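Long-range contacts in CaaX farnesyltransferase alpha subunit Ram2 (Aspergillus fumigatus, PDB 4L9P), which probably serves as the alpha subunit of a heterodimeric prenyltransferase that attaches farnesyl, and with another partner geranylgeranyl, groups to CaaX proteins: residues L276-K280 with W309-Y314; E244-S248 with Y264-L269; G17-S21 with E55-Y59; P85-W91 with N122-H128. The protein carries 1 engineered substitution. One frame throughout, in Å; residues are numbered along the deposited sequence.

Contact 1 (L276-K280 with W309-Y314); sequences LSEWK and WLADVY
The indole of Trp309 slots between Leu276 and Trp279, joining the turn after helix 259-272 to helix 304-317 in the all-helical superhelix of the prenyltransferase alpha subunit. The Trp309 ring reaches the turn because chi1 (-165°) turns CG away from the backbone N. One face takes the six-membered ring of Trp279 in an offset stack, centroids 4.9 Å apart and planes 21° from parallel; the opposite face receives the methyl Leu276 CD2, 4.0 Å from the centroid of the six-membered ring. At the indole edge, Trp309 NE1 donates to Leu276 O at 2.9 Å, approaching from above the carbonyl plane, while Trp279 N binds the same oxygen from the other side. The second methyl, Leu276 CD1, rests on CB of Asp312, whose carboxylate is engaged by Arg266 and Arg349. Farther along, Lys280 runs fully extended across Val313, its CD 4.0 Å from Val313 CG1, and brings CE to 3.4 Å from the Tyr314 hydroxyl oxygen, OH.

Contact 2 (E244-S248 with Y264-L269); sequences ELQYS and YARGVL
Leu245 lays its two methyls over the side chains of Ala265, Val268 and Leu269, forming the apolar half of an antiparallel helix pair. Helices 238-254 and 259-272 make a helical hairpin of the alpha-alpha superhelix, their local axes 9.9 Å apart and running at 165° to each other. From Leu245, CD2 lies 3.8 Å from Val268 CG1 and more loosely 4.2 Å from Ala265 CB, whereas CD1 meets Leu269 CD2 at 3.7 Å. The Leu245 and Val268 side chains pass in opposite directions; Leu269 crosses Leu245 at nearly a right angle.

The polar half is equally buried. Glu244 folds back at chi2 (-64°), bringing its carboxylate to the phenol of Tyr264, which donates from OH to Glu244 OE1 at 2.6 Å from above the carboxylate plane. Arg203 also engages OE1 and Arg207 takes OE2, so the acid is gripped at both oxygens and probably stays ionised. Ser248 has its hydroxyl beside its own backbone N (chi1 -61°), where OG donates to Glu244 O one turn back at 2.9 Å. That bond leaves Ser248 OG in the plane of the Tyr264 ring, at its edge, 3.3 Å from CD2.

Contact 3 (G17-S21 with E55-Y59); sequences GKYSS and EATSY. With EDO (1,2-ethanediol), chain G.
Glu55 reaches straight across from helix 51-65 to the N-terminal turn, its chain extended from CB onward and CG anti to the backbone N (chi1 -177°). The carboxylate spans two successive amides: Tyr19 N donates to Glu55 OE1 at 3.0 Å and Ser20 N to Glu55 OE2 at 2.9 Å, both from above the carboxylate plane. These amides belong to the short, weakly bonded helix 18-21, and at the start of this turn they would probably favour an ionised carboxylate.

The tight packing lies on the aromatic side. Tyr19 CB sits over one face of Tyr59, 3.7 Å from the ring centroid, while the two phenol rings, slid apart, barely overlap. Ser20 CA comes to 3.3 Å from Tyr59 OH. Tyr19 CE2 touches Ala56 CB at 3.9 Å, and the Tyr19 hydroxyl continues to Asp79 on helix 71-83. The contact thus ties the N-terminal extension onto the first long helix of the right-handed alpha-alpha superhelix, and Trp25 packs against both tyrosines.

Toward solvent the fit is looser. Lys18 leads its amine away, 6.8 Å from NZ to Glu55 OE1, and Ser21 turns back to its own segment, donating from OG to Gly17 O at 3.1 Å.

Contact 4 (P85-W91 with N122-H128); sequences PAHYTVW and NYQIWHH. With EDO (1,2-ethanediol), chain F.
Gln124, followed here in one of its two conformers, starts on the indole of Trp91, where its CB sits over one face of the five-membered ring, 3.6 Å from the centroid. CG continues past the rim, 3.5 Å from Trp91 CD1, and also meets Tyr88 CA. The chain then bends at chi2 (70°), carrying the amide away from the indole: OE1 lies beside Ala86 CA at 3.8 Å, while NE2 passes Tyr88 CB and donates to the backbone of the bound peptide. This packing probably helps to set the direction of the amide.

The remainder of the indole is also engaged. The six-membered ring meets Ile125, with Trp91 CZ2 3.6 Å from Ile125 CG1, and Trp91 CE3 stands 3.5 Å over one face of the His128 imidazole, the two planes oblique. His128 NE2 is bonded to Glu108.

Both segments cover helix starts in successive prenyltransferase alpha-subunit repeats, the TPR-like helical pairs of this fold. His87 N-caps helix 88-100 through ND1 to Val90 N, and Asn122, also in one of two conformers, N-caps helix 123-133 through OD1 to Ile125 N. Pro85 O bridges the two turns, taking Trp91 NE1 at 2.8 Å and, in a weak bond, Asn122 ND2 at 3.2 Å. On the beta-subunit side, Tyr88 OH bonds to Met197 and Gly192 of Ram1, and His127 NE2 to Gly246 of that chain.

How the contacts relate
Along the chain the contacts come in the order 3, 4, 2, 1, spread over the length of the superhelix. Contacts 1 and 2, with centres 13 Å apart, touch directly: Arg266 NH1 forms a 2.9 Å salt bridge with Asp312 OD2, and Trp279 CH2 packs 3.2 Å from Ala265 CB. Contacts 3 and 4 lie on the opposite side of the chain's centre, their own centres 21 Å apart and nearest atoms about 4 Å. Contact 4 is the one tied to the active site: it borders the bound peptide, Tyr123 touches the isoprenoid analogue FII, and the Asn122 side chain is about 9 Å from FII. Contact 1 is centred about 46 Å from contact 4 and about 67 Å from contact 3.

Contact 1 (L276-K280 with W309-Y314)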
loop_
_atom_site.group_PDB
_atom_site.type_symbol
_atom_site.label_atom_id
_atom_site.label_comp_id
_atom_site.label_asym_id
_atom_site.label_seq_id
_atom_site.Cartn_x
_atom_site.Cartn_y
_atom_site.Cartn_z
ATOM N N LEU A 276 -26.401 13.896 4.721
ATOM C CA LEU A 276 -25.691 14.879 3.887
ATOM C C LEU A 276 -26.540 16.140 3.632
ATOM O O LEU A 276 -26.015 17.221 3.438
ATOM C CB LEU A 276 -25.284 14.241 2.567
ATOM C CG LEU A 276 -24.297 13.079 2.724
ATOM C CD1 LEU A 276 -24.065 12.424 1.367
ATOM C CD2 LEU A 276 -22.935 13.479 3.363
ATOM N N SER A 277 -27.859 16.003 3.673
ATOM C CA SER A 277 -28.708 17.156 3.394
ATOM C C SER A 277 -28.541 18.308 4.417
ATOM O O SER A 277 -28.955 19.448 4.149
ATOM C CB SER A 277 -30.190 16.730 3.269
ATOM O OG SER A 277 -30.585 16.075 4.455
ATOM N N GLU A 278 -27.941 18.042 5.588
ATOM C CA GLU A 278 -27.599 19.146 6.471
ATOM C C GLU A 278 -26.757 20.202 5.799
ATOM O O GLU A 278 -26.741 21.340 6.258
ATOM C CB GLU A 278 -26.805 18.684 7.694
ATOM C CG GLU A 278 -27.630 17.947 8.661
ATOM C CD GLU A 278 -27.154 18.084 10.103
ATOM O OE1 GLU A 278 -26.080 18.724 10.439
ATOM O OE2 GLU A 278 -27.886 17.485 10.903
ATOM N N TRP A 279 -25.994 19.811 4.778
ATOM C CA TRP A 279 -25.151 20.766 4.069
ATOM C C TRP A 279 -25.646 21.120 2.663
ATOM O O TRP A 279 -24.884 21.601 1.845
ATOM C CB TRP A 279 -23.717 20.236 3.951
ATOM C CG TRP A 279 -22.902 20.456 5.185
ATOM C CD1 TRP A 279 -23.320 20.736 6.485
ATOM C CD2 TRP A 279 -21.492 20.483 5.199
ATOM N NE1 TRP A 279 -22.203 20.912 7.295
ATOM C CE2 TRP A 279 -21.075 20.759 6.527
ATOM C CE3 TRP A 279 -20.531 20.313 4.201
ATOM C CZ2 TRP A 279 -19.716 20.844 6.887
ATOM C CZ3 TRP A 279 -19.202 20.397 4.527
ATOM C CH2 TRP A 279 -18.789 20.702 5.863
ATOM N N LYS A 280 -26.935 20.919 2.396
ATOM C CA LYS A 280 -27.427 21.134 1.046
ATOM C C LYS A 280 -27.222 22.584 0.620
ATOM O O LYS A 280 -26.721 22.847 -0.452
ATOM C CB LYS A 280 -28.891 20.722 0.950
ATOM C CG LYS A 280 -29.471 20.754 -0.465
ATOM C CD LYS A 280 -30.937 20.364 -0.440
ATOM C CE LYS A 280 -31.563 20.627 -1.787
ATOM N NZ LYS A 280 -33.035 20.477 -1.717
ATOM N N TRP A 309 -21.373 16.331 -3.573
ATOM C CA TRP A 309 -22.220 16.363 -2.381
ATOM C C TRP A 309 -23.688 16.479 -2.777
ATOM O O TRP A 309 -24.555 15.733 -2.267
ATOM C CB TRP A 309 -21.829 17.561 -1.517
ATOM C CG TRP A 309 -22.368 17.505 -0.135
ATOM C CD1 TRP A 309 -23.655 17.711 0.259
ATOM C CD2 TRP A 309 -21.619 17.213 1.044
ATOM N NE1 TRP A 309 -23.748 17.578 1.634
ATOM C CE2 TRP A 309 -22.508 17.257 2.132
ATOM C CE3 TRP A 309 -20.257 16.917 1.280
ATOM C CZ2 TRP A 309 -22.088 17.023 3.445
ATOM C CZ3 TRP A 309 -19.830 16.689 2.587
ATOM C CH2 TRP A 309 -20.741 16.743 3.650
ATOM N N LEU A 310 -23.966 17.415 -3.693
ATOM C CA LEU A 310 -25.348 17.579 -4.187
ATOM C C LEU A 310 -25.870 16.312 -4.886
ATOM O O LEU A 310 -27.038 15.960 -4.721
ATOM C CB LEU A 310 -25.452 18.808 -5.106
ATOM C CG LEU A 310 -25.265 20.100 -4.311
ATOM C CD1 LEU A 310 -25.094 21.320 -5.216
ATOM C CD2 LEU A 310 -26.341 20.331 -3.220
ATOM N N ALA A 311 -25.028 15.621 -5.654
ATOM C CA ALA A 311 -25.491 14.433 -6.333
ATOM C C ALA A 311 -25.963 13.446 -5.286
ATOM O O ALA A 311 -26.975 12.789 -5.462
ATOM C CB ALA A 311 -24.370 13.835 -7.131
ATOM N N ASP A 312 -25.180 13.294 -4.206
ATOM C CA ASP A 312 -25.568 12.349 -3.159
ATOM C C ASP A 312 -26.819 12.772 -2.395
ATOM O O ASP A 312 -27.670 11.910 -2.077
ATOM C CB ASP A 312 -24.417 12.094 -2.176
ATOM C CG ASP A 312 -23.280 11.321 -2.808
ATOM O OD1 ASP A 312 -23.479 10.619 -3.833
ATOM O OD2 ASP A 312 -22.166 11.381 -2.264
ATOM N N VAL A 313 -26.932 14.074 -2.068
ATOM C CA VAL A 313 -28.143 14.559 -1.407
ATOM C C VAL A 313 -29.395 14.250 -2.247
ATOM O O VAL A 313 -30.401 13.741 -1.726
ATOM C CB VAL A 313 -28.050 16.077 -1.132
ATOM C CG1 VAL A 313 -29.426 16.659 -0.811
ATOM C CG2 VAL A 313 -27.043 16.345 0.014
ATOM N N TYR A 314 -29.337 14.533 -3.545
ATOM C CA TYR A 314 -30.531 14.359 -4.392
ATOM C C TYR A 314 -30.802 12.876 -4.644
ATOM O O TYR A 314 -31.961 12.459 -4.798
ATOM C CB TYR A 314 -30.336 15.095 -5.714
ATOM C CG TYR A 314 -30.488 16.587 -5.555
ATOM C CD1 TYR A 314 -31.697 17.137 -5.098
ATOM C CD2 TYR A 314 -29.454 17.450 -5.874
ATOM C CE1 TYR A 314 -31.834 18.530 -4.943
ATOM C CE2 TYR A 314 -29.580 18.824 -5.706
ATOM C CZ TYR A 314 -30.751 19.351 -5.230
ATOM O OH TYR A 314 -30.851 20.709 -5.084
#

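Contact 2 (E244-S248 with Y264-L269)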
loop_
_atom_site.group_PDB
_atom_site.type_symbol
_atom_site.label_atom_id
_atom_site.label_comp_id
_atom_site.label_asym_id
_atom_site.label_seq_id
_atom_site.Cartn_x
_atom_site.Cartn_y
_atom_site.Cartn_z
ATOM N N GLU A 244 -17.510 20.760 14.972
ATOM C CA GLU A 244 -16.602 20.203 13.959
ATOM C C GLU A 244 -17.088 20.461 12.543
ATOM O O GLU A 244 -16.292 20.667 11.633
ATOM C CB GLU A 244 -16.463 18.699 14.210
ATOM C CG GLU A 244 -15.598 18.437 15.442
ATOM C CD GLU A 244 -14.172 18.922 15.263
ATOM O OE1 GLU A 244 -13.562 18.580 14.221
ATOM O OE2 GLU A 244 -13.642 19.620 16.175
ATOM N N LEU A 245 -18.405 20.443 12.369
ATOM C CA LEU A 245 -18.951 20.816 11.059
ATOM C C LEU A 245 -18.722 22.298 10.742
ATOM O O LEU A 245 -18.413 22.659 9.586
ATOM C CB LEU A 245 -20.435 20.423 10.974
ATOM C CG LEU A 245 -20.725 18.931 11.012
ATOM C CD1 LEU A 245 -22.217 18.735 11.130
ATOM C CD2 LEU A 245 -20.170 18.218 9.743
ATOM N N GLN A 246 -18.882 23.168 11.751
ATOM C CA GLN A 246 -18.618 24.565 11.491
ATOM C C GLN A 246 -17.152 24.793 11.157
ATOM O O GLN A 246 -16.814 25.584 10.237
ATOM C CB GLN A 246 -19.018 25.400 12.740
ATOM C CG GLN A 246 -18.805 26.882 12.598
ATOM C CD GLN A 246 -19.366 27.625 13.816
ATOM O OE1 GLN A 246 -18.684 27.770 14.840
ATOM N NE2 GLN A 246 -20.621 28.074 13.717
ATOM N N TYR A 247 -16.260 24.095 11.874
ATOM C CA TYR A 247 -14.835 24.216 11.596
ATOM C C TYR A 247 -14.539 23.805 10.135
ATOM O O TYR A 247 -13.800 24.481 9.371
ATOM C CB TYR A 247 -14.024 23.349 12.562
ATOM C CG TYR A 247 -12.535 23.340 12.280
ATOM C CD1 TYR A 247 -11.705 24.348 12.799
ATOM C CD2 TYR A 247 -11.955 22.311 11.531
ATOM C CE1 TYR A 247 -10.355 24.341 12.564
ATOM C CE2 TYR A 247 -10.617 22.302 11.257
ATOM C CZ TYR A 247 -9.813 23.308 11.771
ATOM O OH TYR A 247 -8.472 23.258 11.531
ATOM N N SER A 248 -15.123 22.702 9.747
ATOM C CA SER A 248 -14.947 22.188 8.368
ATOM C C SER A 248 -15.424 23.212 7.329
ATOM O O SER A 248 -14.713 23.401 6.324
ATOM C CB SER A 248 -15.699 20.877 8.195
ATOM O OG SER A 248 -15.186 19.917 9.098
ATOM N N TYR A 264 -13.698 14.902 5.474
ATOM C CA TYR A 264 -13.801 14.901 6.942
ATOM C C TYR A 264 -15.270 15.146 7.334
ATOM O O TYR A 264 -15.835 14.420 8.177
ATOM C CB TYR A 264 -12.885 15.990 7.489
ATOM C CG TYR A 264 -12.897 16.087 8.977
ATOM C CD1 TYR A 264 -12.154 15.164 9.739
ATOM C CD2 TYR A 264 -13.650 17.060 9.642
ATOM C CE1 TYR A 264 -12.173 15.233 11.118
ATOM C CE2 TYR A 264 -13.682 17.147 11.055
ATOM C CZ TYR A 264 -12.942 16.222 11.775
ATOM O OH TYR A 264 -12.945 16.245 13.161
ATOM N N ALA A 265 -15.928 16.109 6.704
ATOM C CA ALA A 265 -17.335 16.383 7.044
ATOM C C ALA A 265 -18.252 15.208 6.747
ATOM O O ALA A 265 -19.155 14.906 7.537
ATOM C CB ALA A 265 -17.857 17.647 6.308
ATOM N N ARG A 266 -18.026 14.531 5.624
ATOM C CA ARG A 266 -18.785 13.289 5.383
ATOM C C ARG A 266 -18.566 12.310 6.533
ATOM O O ARG A 266 -19.510 11.655 6.974
ATOM C CB ARG A 266 -18.401 12.640 4.064
ATOM C CG ARG A 266 -18.854 13.433 2.864
ATOM C CD ARG A 266 -18.313 12.879 1.601
ATOM N NE ARG A 266 -18.866 13.468 0.368
ATOM C CZ ARG A 266 -19.917 12.993 -0.315
ATOM N NH1 ARG A 266 -20.609 11.954 0.121
ATOM N NH2 ARG A 266 -20.268 13.588 -1.451
ATOM N N GLY A 267 -17.331 12.173 6.984
ATOM C CA GLY A 267 -17.071 11.263 8.083
ATOM C C GLY A 267 -17.748 11.711 9.359
ATOM O O GLY A 267 -18.274 10.876 10.127
ATOM N N VAL A 268 -17.756 13.008 9.631
ATOM C CA VAL A 268 -18.455 13.486 10.838
ATOM C C VAL A 268 -19.944 13.213 10.778
ATOM O O VAL A 268 -20.535 12.743 11.765
ATOM C CB VAL A 268 -18.232 14.988 11.018
ATOM C CG1 VAL A 268 -19.086 15.534 12.203
ATOM C CG2 VAL A 268 -16.721 15.270 11.234
ATOM N N LEU A 269 -20.550 13.477 9.610
ATOM C CA LEU A 269 -22.014 13.231 9.476
ATOM C C LEU A 269 -22.317 11.743 9.626
ATOM O O LEU A 269 -23.282 11.369 10.280
ATOM C CB LEU A 269 -22.568 13.810 8.172
ATOM C CG LEU A 269 -22.489 15.345 8.119
ATOM C CD1 LEU A 269 -22.704 15.860 6.678
ATOM C CD2 LEU A 269 -23.548 15.965 9.019
#

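Contact 3 (G17-S21 with E55-Y59)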
loop_
_atom_site.group_PDB
_atom_site.type_symbol
_atom_site.label_atom_id
_atom_site.label_comp_id
_atom_site.label_asym_id
_atom_site.label_seq_id
_atom_site.Cartn_x
_atom_site.Cartn_y
_atom_site.Cartn_z
ATOM N N GLY A 17 41.406 -3.802 10.432
ATOM C CA GLY A 17 39.949 -3.808 10.619
ATOM C C GLY A 17 39.532 -3.505 12.059
ATOM O O GLY A 17 40.095 -4.087 12.979
ATOM N N LYS A 18 38.553 -2.614 12.269
ATOM C CA LYS A 18 38.322 -2.041 13.604
ATOM C C LYS A 18 37.933 -3.032 14.693
ATOM O O LYS A 18 38.460 -2.979 15.794
ATOM C CB LYS A 18 37.300 -0.916 13.601
ATOM C CG LYS A 18 37.617 0.242 12.687
ATOM C CD LYS A 18 36.328 0.964 12.299
ATOM C CE LYS A 18 36.422 1.569 10.898
ATOM N NZ LYS A 18 35.116 2.201 10.517
ATOM N N TYR A 19 37.001 -3.923 14.408
ATOM C CA TYR A 19 36.589 -4.932 15.373
ATOM C C TYR A 19 37.647 -5.985 15.566
ATOM O O TYR A 19 37.956 -6.345 16.721
ATOM C CB TYR A 19 35.247 -5.568 14.942
ATOM C CG TYR A 19 34.126 -4.561 15.019
ATOM C CD1 TYR A 19 33.492 -4.325 16.230
ATOM C CD2 TYR A 19 33.750 -3.790 13.908
ATOM C CE1 TYR A 19 32.509 -3.374 16.367
ATOM C CE2 TYR A 19 32.721 -2.835 14.038
ATOM C CZ TYR A 19 32.113 -2.642 15.268
ATOM O OH TYR A 19 31.115 -1.701 15.473
ATOM N N SER A 20 38.239 -6.457 14.481
ATOM C CA SER A 20 39.195 -7.556 14.657
ATOM C C SER A 20 40.475 -7.141 15.367
ATOM O O SER A 20 41.152 -7.989 15.925
ATOM C CB SER A 20 39.544 -8.190 13.333
ATOM O OG SER A 20 39.947 -7.164 12.461
ATOM N N SER A 21 40.805 -5.854 15.353
ATOM C CA SER A 21 42.008 -5.421 16.048
ATOM C C SER A 21 41.738 -4.975 17.491
ATOM O O SER A 21 42.667 -4.752 18.247
ATOM C CB SER A 21 42.688 -4.315 15.243
ATOM O OG SER A 21 41.930 -3.132 15.273
ATOM N N GLU A 55 32.802 -6.297 7.880
ATOM C CA GLU A 55 33.361 -6.706 9.160
ATOM C C GLU A 55 32.322 -6.552 10.276
ATOM O O GLU A 55 32.086 -7.500 11.062
ATOM C CB GLU A 55 34.610 -5.886 9.522
ATOM C CG GLU A 55 35.171 -6.430 10.831
ATOM C CD GLU A 55 36.329 -5.687 11.390
ATOM O OE1 GLU A 55 36.271 -4.451 11.581
ATOM O OE2 GLU A 55 37.302 -6.370 11.689
ATOM N N ALA A 56 31.654 -5.395 10.330
ATOM C CA ALA A 56 30.689 -5.143 11.408
ATOM C C ALA A 56 29.591 -6.211 11.389
ATOM O O ALA A 56 29.183 -6.757 12.431
ATOM C CB ALA A 56 30.104 -3.702 11.304
ATOM N N THR A 57 29.051 -6.473 10.207
ATOM C CA THR A 57 27.973 -7.460 10.132
ATOM C C THR A 57 28.396 -8.891 10.430
ATOM O O THR A 57 27.586 -9.671 10.920
ATOM C CB THR A 57 27.230 -7.385 8.751
ATOM O OG1 THR A 57 28.189 -7.555 7.686
ATOM C CG2 THR A 57 26.472 -6.046 8.593
ATOM N N SER A 58 29.669 -9.241 10.148
ATOM C CA SER A 58 30.167 -10.555 10.535
ATOM C C SER A 58 30.261 -10.692 12.076
ATOM O O SER A 58 29.950 -11.750 12.643
ATOM C CB SER A 58 31.508 -10.829 9.833
ATOM O OG SER A 58 31.352 -10.769 8.406
ATOM N N TYR A 59 30.621 -9.613 12.758
ATOM C CA TYR A 59 30.565 -9.620 14.236
ATOM C C TYR A 59 29.106 -9.641 14.724
ATOM O O TYR A 59 28.791 -10.280 15.722
ATOM C CB TYR A 59 31.348 -8.404 14.841
ATOM C CG TYR A 59 32.821 -8.735 14.942
ATOM C CD1 TYR A 59 33.676 -8.532 13.869
ATOM C CD2 TYR A 59 33.302 -9.381 16.053
ATOM C CE1 TYR A 59 35.049 -8.899 13.950
ATOM C CE2 TYR A 59 34.638 -9.765 16.114
ATOM C CZ TYR A 59 35.472 -9.501 15.077
ATOM O OH TYR A 59 36.824 -9.852 15.125
HETATM C C1 EDO G . 26.756 -8.482 4.888
HETATM O O1 EDO G . 26.907 -9.396 5.970
HETATM C C2 EDO G . 25.335 -8.476 4.392
HETATM O O2 EDO G . 24.394 -8.207 5.448
#

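Contact 4 (P85-W91 with N122-H128)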
loop_
_atom_site.group_PDB
_atom_site.type_symbol
_atom_site.label_atom_id
_atom_site.label_comp_id
_atom_site.label_asym_id
_atom_site.label_seq_id
_atom_site.Cartn_x
_atom_site.Cartn_y
_atom_site.Cartn_z
ATOM N N PRO A 85 20.673 2.306 8.205
ATOM C CA PRO A 85 19.570 2.388 9.165
ATOM C C PRO A 85 18.357 1.577 8.685
ATOM O O PRO A 85 17.408 1.449 9.443
ATOM C CB PRO A 85 19.217 3.889 9.184
ATOM C CG PRO A 85 19.614 4.372 7.869
ATOM C CD PRO A 85 20.898 3.598 7.520
ATOM N N ALA A 86 18.397 1.018 7.493
ATOM C CA ALA A 86 17.304 0.142 7.031
ATOM C C ALA A 86 17.593 -1.350 7.264
ATOM O O ALA A 86 16.984 -2.228 6.653
ATOM C CB ALA A 86 17.009 0.418 5.542
ATOM N N HIS A 87 18.512 -1.658 8.182
ATOM C CA HIS A 87 18.793 -3.064 8.522
ATOM C C HIS A 87 17.822 -3.446 9.620
ATOM O O HIS A 87 18.069 -3.167 10.797
ATOM C CB HIS A 87 20.252 -3.105 8.989
ATOM C CG HIS A 87 20.826 -4.476 9.152
ATOM N ND1 HIS A 87 20.355 -5.395 10.075
ATOM C CD2 HIS A 87 21.925 -5.044 8.575
ATOM C CE1 HIS A 87 21.099 -6.488 10.005
ATOM N NE2 HIS A 87 22.046 -6.311 9.081
ATOM N N TYR A 88 16.688 -4.064 9.275
ATOM C CA TYR A 88 15.622 -4.249 10.287
ATOM C C TYR A 88 16.104 -5.174 11.414
ATOM O O TYR A 88 15.670 -5.009 12.575
ATOM C CB TYR A 88 14.306 -4.785 9.632
ATOM C CG TYR A 88 14.464 -6.094 8.904
ATOM C CD1 TYR A 88 14.334 -7.312 9.592
ATOM C CD2 TYR A 88 14.846 -6.124 7.561
ATOM C CE1 TYR A 88 14.488 -8.510 8.980
ATOM C CE2 TYR A 88 15.039 -7.336 6.917
ATOM C CZ TYR A 88 14.876 -8.544 7.648
ATOM O OH TYR A 88 15.132 -9.740 7.013
ATOM N N THR A 89 16.913 -6.176 11.078
ATOM C CA THR A 89 17.344 -7.129 12.129
ATOM C C THR A 89 18.137 -6.406 13.254
ATOM O O THR A 89 17.914 -6.656 14.431
ATOM C CB THR A 89 18.249 -8.188 11.528
ATOM O OG1 THR A 89 17.522 -8.902 10.510
ATOM C CG2 THR A 89 18.724 -9.211 12.587
ATOM N N VAL A 90 19.021 -5.488 12.876
ATOM C CA VAL A 90 19.894 -4.902 13.925
ATOM C C VAL A 90 19.076 -4.041 14.886
ATOM O O VAL A 90 19.380 -3.967 16.078
ATOM C CB VAL A 90 21.044 -4.115 13.293
ATOM C CG1 VAL A 90 20.622 -2.789 12.745
ATOM C CG2 VAL A 90 22.142 -3.846 14.362
ATOM N N TRP A 91 17.983 -3.404 14.420
ATOM C CA TRP A 91 17.157 -2.619 15.349
ATOM C C TRP A 91 16.439 -3.522 16.351
ATOM O O TRP A 91 16.317 -3.181 17.537
ATOM C CB TRP A 91 16.065 -1.873 14.537
ATOM C CG TRP A 91 16.545 -0.696 13.808
ATOM C CD1 TRP A 91 16.911 -0.594 12.454
ATOM C CD2 TRP A 91 16.754 0.588 14.369
ATOM N NE1 TRP A 91 17.317 0.703 12.174
ATOM C CE2 TRP A 91 17.228 1.441 13.335
ATOM C CE3 TRP A 91 16.620 1.107 15.659
ATOM C CZ2 TRP A 91 17.478 2.786 13.550
ATOM C CZ3 TRP A 91 16.885 2.462 15.861
ATOM C CH2 TRP A 91 17.296 3.289 14.822
ATOM N N ASN A 122 11.315 5.618 6.987
ATOM C CA ASN A 122 11.987 4.462 7.556
ATOM C C ASN A 122 11.062 3.817 8.566
ATOM O O ASN A 122 10.615 4.438 9.523
ATOM C CB ASN A 122 13.331 4.956 8.109
ATOM C CG ASN A 122 14.171 3.857 8.744
ATOM O OD1 ASN A 122 13.695 3.186 9.665
ATOM N ND2 ASN A 122 15.523 3.834 8.404
ATOM N N TYR A 123 10.711 2.570 8.315
ATOM C CA TYR A 123 9.856 1.835 9.258
ATOM C C TYR A 123 10.500 1.559 10.613
ATOM O O TYR A 123 9.807 1.606 11.652
ATOM C CB TYR A 123 9.473 0.494 8.660
ATOM C CG TYR A 123 8.308 0.542 7.686
ATOM C CD1 TYR A 123 8.541 0.718 6.327
ATOM C CD2 TYR A 123 6.976 0.429 8.148
ATOM C CE1 TYR A 123 7.474 0.674 5.405
ATOM C CE2 TYR A 123 5.934 0.443 7.183
ATOM C CZ TYR A 123 6.228 0.578 5.846
ATOM O OH TYR A 123 5.199 0.570 4.891
ATOM N N GLN A 124 11.817 1.328 10.626
ATOM C CA GLN A 124 12.473 0.783 11.796
ATOM C C GLN A 124 12.576 1.868 12.843
ATOM O O GLN A 124 12.305 1.600 14.013
ATOM C CB GLN A 124 13.892 0.347 11.404
ATOM C CG GLN A 124 13.936 -0.991 10.610
ATOM C CD GLN A 124 13.376 -0.844 9.232
ATOM O OE1 GLN A 124 13.802 0.028 8.472
ATOM N NE2 GLN A 124 12.414 -1.707 8.895
ATOM N N ILE A 125 12.951 3.092 12.439
ATOM C CA ILE A 125 13.219 4.094 13.475
ATOM C C ILE A 125 11.937 4.409 14.270
ATOM O O ILE A 125 11.940 4.639 15.488
ATOM C CB ILE A 125 13.698 5.404 12.745
ATOM C CG1 ILE A 125 15.157 5.214 12.330
ATOM C CG2 ILE A 125 13.485 6.693 13.559
ATOM C CD1 ILE A 125 15.567 6.307 11.261
ATOM N N TRP A 126 10.804 4.405 13.585
ATOM C CA TRP A 126 9.532 4.752 14.201
ATOM C C TRP A 126 8.879 3.576 14.890
ATOM O O TRP A 126 8.217 3.760 15.917
ATOM C CB TRP A 126 8.609 5.485 13.189
ATOM C CG TRP A 126 9.273 6.807 12.900
ATOM C CD1 TRP A 126 10.141 7.133 11.870
ATOM C CD2 TRP A 126 9.227 7.950 13.750
ATOM N NE1 TRP A 126 10.680 8.385 12.083
ATOM C CE2 TRP A 126 10.118 8.911 13.229
ATOM C CE3 TRP A 126 8.528 8.239 14.931
ATOM C CZ2 TRP A 126 10.317 10.157 13.852
ATOM C CZ3 TRP A 126 8.719 9.449 15.537
ATOM C CH2 TRP A 126 9.610 10.421 14.993
ATOM N N HIS A 127 9.105 2.362 14.386
ATOM C CA HIS A 127 8.737 1.168 15.142
ATOM C C HIS A 127 9.570 1.083 16.446
ATOM O O HIS A 127 9.023 0.844 17.530
ATOM C CB HIS A 127 8.865 -0.125 14.339
ATOM C CG HIS A 127 8.480 -1.304 15.158
ATOM N ND1 HIS A 127 7.199 -1.478 15.627
ATOM C CD2 HIS A 127 9.217 -2.331 15.656
ATOM C CE1 HIS A 127 7.153 -2.572 16.380
ATOM N NE2 HIS A 127 8.362 -3.113 16.405
ATOM N N HIS A 128 10.883 1.356 16.366
ATOM C CA HIS A 128 11.755 1.262 17.542
ATOM C C HIS A 128 11.270 2.266 18.569
ATOM O O HIS A 128 11.242 1.979 19.778
ATOM C CB HIS A 128 13.186 1.582 17.117
ATOM C CG HIS A 128 14.194 1.360 18.188
ATOM N ND1 HIS A 128 14.542 0.096 18.624
ATOM C CD2 HIS A 128 15.003 2.242 18.827
ATOM C CE1 HIS A 128 15.508 0.215 19.540
ATOM N NE2 HIS A 128 15.814 1.508 19.685
HETATM C C1 EDO F . 23.714 -9.576 10.177
HETATM O O1 EDO F . 22.305 -9.291 10.393
HETATM C C2 EDO F . 23.945 -9.599 8.661
HETATM O O2 EDO F . 23.913 -8.263 8.141
HETATM O O HOH W 1 13.001 -2.095 17.440
#